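Local coordinates for Sca-family protein (Rickettsia rickettsii, PDB 4LQ8) that is a rickettsial surface cell antigen, represented here by its N-terminal head region, and probably takes part in cell adhesion, at residues A68-I73 and L273-S278; G309-M314 and S325-Q330. All coordinates share one frame; numbering follows the deposited sequence.

Contact 1. Residues A68-I73 and L273-S278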
loop_
_atom_site.group_PDB
_atom_site.type_symbol
_atom_site.label_atom_id
_atom_site.label_comp_id
_atom_site.label_asym_id
_atom_site.label_seq_id
_atom_site.Cartn_x
_atom_site.Cartn_y
_atom_site.Cartn_z
ATOM N N ALA A 68 3.477 -0.907 -13.653
ATOM C CA ALA A 68 3.634 0.524 -13.344
ATOM C C ALA A 68 3.756 0.766 -11.840
ATOM O O ALA A 68 4.601 1.558 -11.419
ATOM C CB ALA A 68 2.479 1.325 -13.905
ATOM N N VAL A 69 2.942 0.072 -11.026
ATOM C CA VAL A 69 3.008 0.218 -9.569
ATOM C C VAL A 69 4.355 -0.336 -9.025
ATOM O O VAL A 69 4.934 0.265 -8.127
ATOM C CB VAL A 69 1.735 -0.352 -8.865
ATOM C CG1 VAL A 69 1.891 -0.422 -7.344
ATOM C CG2 VAL A 69 0.520 0.502 -9.227
ATOM N N ARG A 70 4.864 -1.436 -9.578
ATOM C CA ARG A 70 6.187 -1.969 -9.165
ATOM C C ARG A 70 7.294 -0.984 -9.525
ATOM O O ARG A 70 8.158 -0.700 -8.700
ATOM C CB ARG A 70 6.464 -3.319 -9.850
ATOM C CG ARG A 70 5.592 -4.426 -9.281
ATOM C CD ARG A 70 5.633 -5.658 -10.150
ATOM N NE ARG A 70 4.940 -6.739 -9.461
ATOM C CZ ARG A 70 4.610 -7.908 -10.003
ATOM N NH1 ARG A 70 4.927 -8.178 -11.264
ATOM N NH2 ARG A 70 3.963 -8.814 -9.290
ATOM N N GLU A 71 7.220 -0.405 -10.733
ATOM C CA GLU A 71 8.229 0.541 -11.231
ATOM C C GLU A 71 8.220 1.902 -10.566
ATOM O O GLU A 71 9.267 2.544 -10.513
ATOM C CB GLU A 71 8.078 0.753 -12.743
ATOM C CG GLU A 71 8.355 -0.492 -13.549
ATOM C CD GLU A 71 8.281 -0.288 -15.054
ATOM O OE1 GLU A 71 7.627 0.681 -15.501
ATOM O OE2 GLU A 71 8.893 -1.093 -15.786
ATOM N N THR A 72 7.054 2.392 -10.165
ATOM C CA THR A 72 6.942 3.754 -9.622
ATOM C C THR A 72 6.815 3.799 -8.112
ATOM O O THR A 72 7.149 4.823 -7.509
ATOM C CB THR A 72 5.769 4.528 -10.274
ATOM O OG1 THR A 72 4.543 3.998 -9.774
ATOM C CG2 THR A 72 5.785 4.454 -11.768
ATOM N N ILE A 73 6.314 2.725 -7.496
ATOM C CA ILE A 73 6.148 2.702 -6.039
ATOM C C ILE A 73 7.039 1.664 -5.353
ATOM O O ILE A 73 7.887 2.032 -4.532
ATOM C CB ILE A 73 4.638 2.529 -5.621
ATOM C CG1 ILE A 73 3.701 3.636 -6.249
ATOM C CG2 ILE A 73 4.471 2.431 -4.081
ATOM C CD1 ILE A 73 3.890 5.157 -5.685
ATOM N N LEU A 273 -4.849 -12.114 -6.576
ATOM C CA LEU A 273 -4.108 -11.028 -5.946
ATOM C C LEU A 273 -2.604 -11.187 -6.191
ATOM O O LEU A 273 -1.988 -12.124 -5.685
ATOM C CB LEU A 273 -4.462 -10.925 -4.458
ATOM C CG LEU A 273 -3.778 -9.806 -3.635
ATOM C CD1 LEU A 273 -4.067 -8.400 -4.212
ATOM C CD2 LEU A 273 -4.230 -9.883 -2.181
ATOM N N LYS A 274 -2.026 -10.283 -7.008
ATOM C CA LYS A 274 -0.609 -10.356 -7.391
ATOM C C LYS A 274 0.253 -9.345 -6.667
ATOM O O LYS A 274 1.471 -9.531 -6.536
ATOM C CB LYS A 274 -0.468 -10.127 -8.930
ATOM C CG LYS A 274 -1.223 -11.160 -9.802
ATOM C CD LYS A 274 -0.512 -12.498 -9.878
ATOM C CE LYS A 274 -1.306 -13.517 -10.652
ATOM N NZ LYS A 274 -0.613 -14.833 -10.676
ATOM N N GLU A 275 -0.356 -8.226 -6.272
ATOM C CA GLU A 275 0.427 -7.138 -5.698
ATOM C C GLU A 275 -0.442 -6.194 -4.934
ATOM O O GLU A 275 -1.638 -6.081 -5.199
ATOM C CB GLU A 275 1.091 -6.363 -6.861
ATOM C CG GLU A 275 2.426 -5.724 -6.548
ATOM C CD GLU A 275 3.510 -6.678 -6.075
ATOM O OE1 GLU A 275 3.637 -6.852 -4.848
ATOM O OE2 GLU A 275 4.214 -7.269 -6.918
ATOM N N ILE A 276 0.173 -5.511 -3.978
ATOM C CA ILE A 276 -0.415 -4.419 -3.212
ATOM C C ILE A 276 0.650 -3.336 -3.107
ATOM O O ILE A 276 1.828 -3.595 -3.384
ATOM C CB ILE A 276 -0.969 -4.824 -1.814
ATOM C CG1 ILE A 276 0.178 -5.291 -0.844
ATOM C CG2 ILE A 276 -2.121 -5.845 -1.924
ATOM C CD1 ILE A 276 -0.265 -5.450 0.657
ATOM N N SER A 277 0.253 -2.133 -2.708
ATOM C CA SER A 277 1.209 -1.062 -2.424
ATOM C C SER A 277 0.596 -0.093 -1.452
ATOM O O SER A 277 -0.629 -0.015 -1.332
ATOM C CB SER A 277 1.658 -0.340 -3.699
ATOM O OG SER A 277 0.806 0.734 -4.063
ATOM N N SER A 278 1.451 0.697 -0.817
ATOM C CA SER A 278 1.043 1.764 0.079
ATOM C C SER A 278 2.233 2.661 0.335
ATOM O O SER A 278 3.370 2.230 0.103
ATOM C CB SER A 278 0.528 1.178 1.395
ATOM O OG SER A 278 1.583 0.816 2.269
HETATM O O HOH W 1 2.575 -11.458 -8.435
#

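Contact 2. Residues G309-M314 and S325-Q330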
loop_
_atom_site.group_PDB
_atom_site.type_symbol
_atom_site.label_atom_id
_atom_site.label_comp_id
_atom_site.label_asym_id
_atom_site.label_seq_id
_atom_site.Cartn_x
_atom_site.Cartn_y
_atom_site.Cartn_z
ATOM N N GLY A 309 -4.921 -7.342 10.179
ATOM C CA GLY A 309 -5.297 -8.705 9.826
ATOM C C GLY A 309 -5.489 -8.829 8.327
ATOM O O GLY A 309 -4.969 -9.750 7.716
ATOM N N LYS A 310 -6.186 -7.869 7.709
ATOM C CA LYS A 310 -6.388 -7.893 6.257
ATOM C C LYS A 310 -5.036 -7.710 5.505
ATOM O O LYS A 310 -4.749 -8.440 4.555
ATOM C CB LYS A 310 -7.420 -6.828 5.831
ATOM C CG LYS A 310 -7.687 -6.775 4.319
ATOM C CD LYS A 310 -8.204 -8.089 3.747
ATOM C CE LYS A 310 -9.580 -8.456 4.282
ATOM N NZ LYS A 310 -10.074 -9.676 3.599
ATOM N N TYR A 311 -4.211 -6.781 5.978
ATOM C CA TYR A 311 -2.908 -6.507 5.386
ATOM C C TYR A 311 -2.026 -7.758 5.401
ATOM O O TYR A 311 -1.449 -8.089 4.367
ATOM C CB TYR A 311 -2.218 -5.360 6.124
ATOM C CG TYR A 311 -0.851 -5.043 5.560
ATOM C CD1 TYR A 311 -0.714 -4.345 4.360
ATOM C CD2 TYR A 311 0.311 -5.430 6.230
ATOM C CE1 TYR A 311 0.544 -4.030 3.848
ATOM C CE2 TYR A 311 1.573 -5.106 5.729
ATOM C CZ TYR A 311 1.681 -4.416 4.534
ATOM O OH TYR A 311 2.906 -4.097 4.017
ATOM N N LYS A 312 -1.951 -8.467 6.556
ATOM C CA LYS A 312 -1.193 -9.719 6.672
ATOM C C LYS A 312 -1.736 -10.813 5.732
ATOM O O LYS A 312 -0.946 -11.511 5.114
ATOM C CB LYS A 312 -1.149 -10.224 8.140
ATOM C CG LYS A 312 -0.482 -9.235 9.131
ATOM C CD LYS A 312 1.003 -8.890 8.849
ATOM C CE LYS A 312 1.503 -7.703 9.683
ATOM N NZ LYS A 312 2.991 -7.570 9.667
ATOM N N GLU A 313 -3.063 -10.950 5.605
ATOM C CA GLU A 313 -3.675 -11.928 4.684
ATOM C C GLU A 313 -3.310 -11.602 3.222
ATOM O O GLU A 313 -3.004 -12.515 2.448
ATOM C CB GLU A 313 -5.201 -11.893 4.781
ATOM C CG GLU A 313 -5.821 -12.782 5.829
ATOM C CD GLU A 313 -7.313 -12.537 6.017
ATOM O OE1 GLU A 313 -7.981 -12.092 5.052
ATOM O OE2 GLU A 313 -7.808 -12.771 7.144
ATOM N N MET A 314 -3.372 -10.298 2.847
ATOM C CA MET A 314 -3.038 -9.826 1.495
ATOM C C MET A 314 -1.557 -9.998 1.242
ATOM O O MET A 314 -1.190 -10.486 0.183
ATOM C CB MET A 314 -3.477 -8.365 1.284
ATOM C CG MET A 314 -4.974 -8.200 1.290
ATOM S SD MET A 314 -5.476 -6.484 1.095
ATOM C CE MET A 314 -5.586 -6.388 -0.718
ATOM N N SER A 325 5.992 -7.065 -3.329
ATOM C CA SER A 325 5.737 -6.312 -2.104
ATOM C C SER A 325 6.526 -6.864 -0.935
ATOM O O SER A 325 6.649 -8.090 -0.773
ATOM C CB SER A 325 4.254 -6.347 -1.745
ATOM O OG SER A 325 3.549 -5.479 -2.609
ATOM N N VAL A 326 7.077 -5.957 -0.136
ATOM C CA VAL A 326 7.763 -6.326 1.096
ATOM C C VAL A 326 6.983 -5.651 2.236
ATOM O O VAL A 326 6.383 -4.585 2.034
ATOM C CB VAL A 326 9.295 -6.058 1.061
ATOM C CG1 VAL A 326 9.957 -6.989 0.055
ATOM C CG2 VAL A 326 9.589 -4.607 0.704
ATOM N N ASP A 327 6.935 -6.299 3.394
ATOM C CA ASP A 327 6.087 -5.887 4.510
ATOM C C ASP A 327 6.310 -4.420 4.965
ATOM O O ASP A 327 5.356 -3.622 4.918
ATOM C CB ASP A 327 6.163 -6.882 5.677
ATOM C CG ASP A 327 5.126 -6.587 6.722
ATOM O OD1 ASP A 327 5.209 -5.523 7.341
ATOM O OD2 ASP A 327 4.177 -7.369 6.844
ATOM N N LEU A 328 7.511 -4.075 5.403
ATOM C CA LEU A 328 7.868 -2.698 5.839
ATOM C C LEU A 328 6.785 -2.011 6.720
ATOM O O LEU A 328 6.372 -0.880 6.446
ATOM C CB LEU A 328 8.258 -1.803 4.627
ATOM C CG LEU A 328 9.348 -2.313 3.665
ATOM C CD1 LEU A 328 9.611 -1.290 2.552
ATOM C CD2 LEU A 328 10.657 -2.616 4.419
ATOM N N SER A 329 6.307 -2.715 7.756
ATOM C CA SER A 329 5.264 -2.190 8.630
ATOM C C SER A 329 5.549 -2.412 10.106
ATOM O O SER A 329 6.343 -3.279 10.464
ATOM C CB SER A 329 3.887 -2.728 8.240
ATOM O OG SER A 329 3.703 -4.021 8.786
ATOM N N GLN A 330 4.956 -1.578 10.965
ATOM C CA GLN A 330 5.180 -1.681 12.406
ATOM C C GLN A 330 3.891 -1.351 13.155
ATOM O O GLN A 330 3.269 -0.320 12.890
ATOM C CB GLN A 330 6.306 -0.714 12.888
ATOM C CG GLN A 330 7.679 -0.816 12.192
ATOM C CD GLN A 330 7.820 0.050 10.946
ATOM O OE1 GLN A 330 7.604 1.271 10.969
ATOM N NE2 GLN A 330 8.245 -0.555 9.837
HETATM O O HOH W 2 3.633 -5.319 11.358
#

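Contact 1. Residues A68-I73 and L273-S278
R70 and E275 form the polar part of this contact, a salt bridge between helix 64-90 and strand 271-277. The arginine grips side-on. Its NE lies 2.7 Å from E275 OE2, and its NH2 reaches that same OE2 at 2.8 Å. Both bonds are bent, with an N-H...O angle of 149° at NE. The carboxylate oxygen lies close to the guanidinium plane, but the two flat groups stand 73° apart. OE2 is met on its anti side. The R70 chain is extended from CG to NE, which carries the guanidinium out from the helix to the strand. A bend at chi2 of E275 (58°) goes with OE2 lying beside R70 NE and NH2. A water adds a looser link: it donates to K274 O at 2.9 Å and accepts a weak bond from R70 NH2. E275 has further partners. Q324 N also donates to OE2, and S325 OG is hydrogen-bonded to OE1.

The second group of contacts is mostly apolar. V69 CG1 lies 3.6 Å from S277 OG and 3.7 Å from S277 CB. I73 lies one turn further along the helix and brings CG2 to 4.0 Å from S277 CB. S277 OG is satisfied elsewhere, by hydrogen bonds with T260 OG1 and Y149 OH. V152 and Y149 of helix 135-155 touch V69 and I73, so this part of the contact is enclosed. K274 and E275 both face H262 on the neighbouring strand and make a classic beta bulge.

The chemistry implies a join with two ends. At one, a buried carboxylate oxygen takes two arginine N-H groups and a backbone N-H, which probably stabilises its negative charge. At the other, two aliphatic branches close over a serine whose hydroxyl is already engaged.

Contact 2. Residues G309-M314 and S325-Q330
Y311 OH donates to the backbone oxygen of D327 in a short bond: OH to D327 O is 2.7 Å. The donor sits in the carbonyl plane, on a lone pair. The ring leaves the helix with CG anti to the backbone N (chi1 179°), and this sends the hydroxyl across to the 325-330 segment.

The D327 side chain meets the helix as well. Its carboxylate plane is turned 86° from the Y311 ring, and OD2 comes obliquely to within 3.6 Å of Y311 CE2. K312 NZ forms a salt bridge to that same D327 OD2 at 3.1 Å. It approaches on the syn side, but 32° out of the carboxylate plane. A bend at the second torsion turns the lysine chain, and the two side chains cross at about a right angle.

S329 ties the carboxylate down from its own segment. S329 OG donates to D327 OD1 (2.6 Å), which accepts on its syn lone pair. A water then bridges the hydroxyl and the ammonium group: it accepts from K312 NZ and donates to S329 OG, both at 2.9 Å.

Around this cluster, the Y311 ring meets the ring of F284, and both L282 and F284 touch S329. Strand 329-332 runs parallel to strand 282-285 there.

The contact thus fixes D327 at two levels. The tyrosine holds its backbone, while K312 and S329 take one carboxylate oxygen each. The lysine probably offsets the aspartate's charge, and the serine probably restrains rotation of the carboxylate just before strand 329-332 begins.

The two contacts lie in series along the chain: contact 1 closes at S278 before contact 2 opens at G309. Their centres are about 13 Å apart, and both reach the same mixed sheet. Contact 1 joins helix 64-90 to strand 271-277, and contact 2 joins helix 308-320 to the approach to strand 329-332. They touch directly. E275 OE1 lies 2.6 Å from S325 OG, a probable hydrogen bond. I276, whose CB is directed away from residues 68-73, packs its CD1 against Y311 CE1. S325, V326 and L328 also touch helix 64-90. Helix 64-90, strand 271-277 and the C-terminal part of this head region thus meet in one continuous set of contacts.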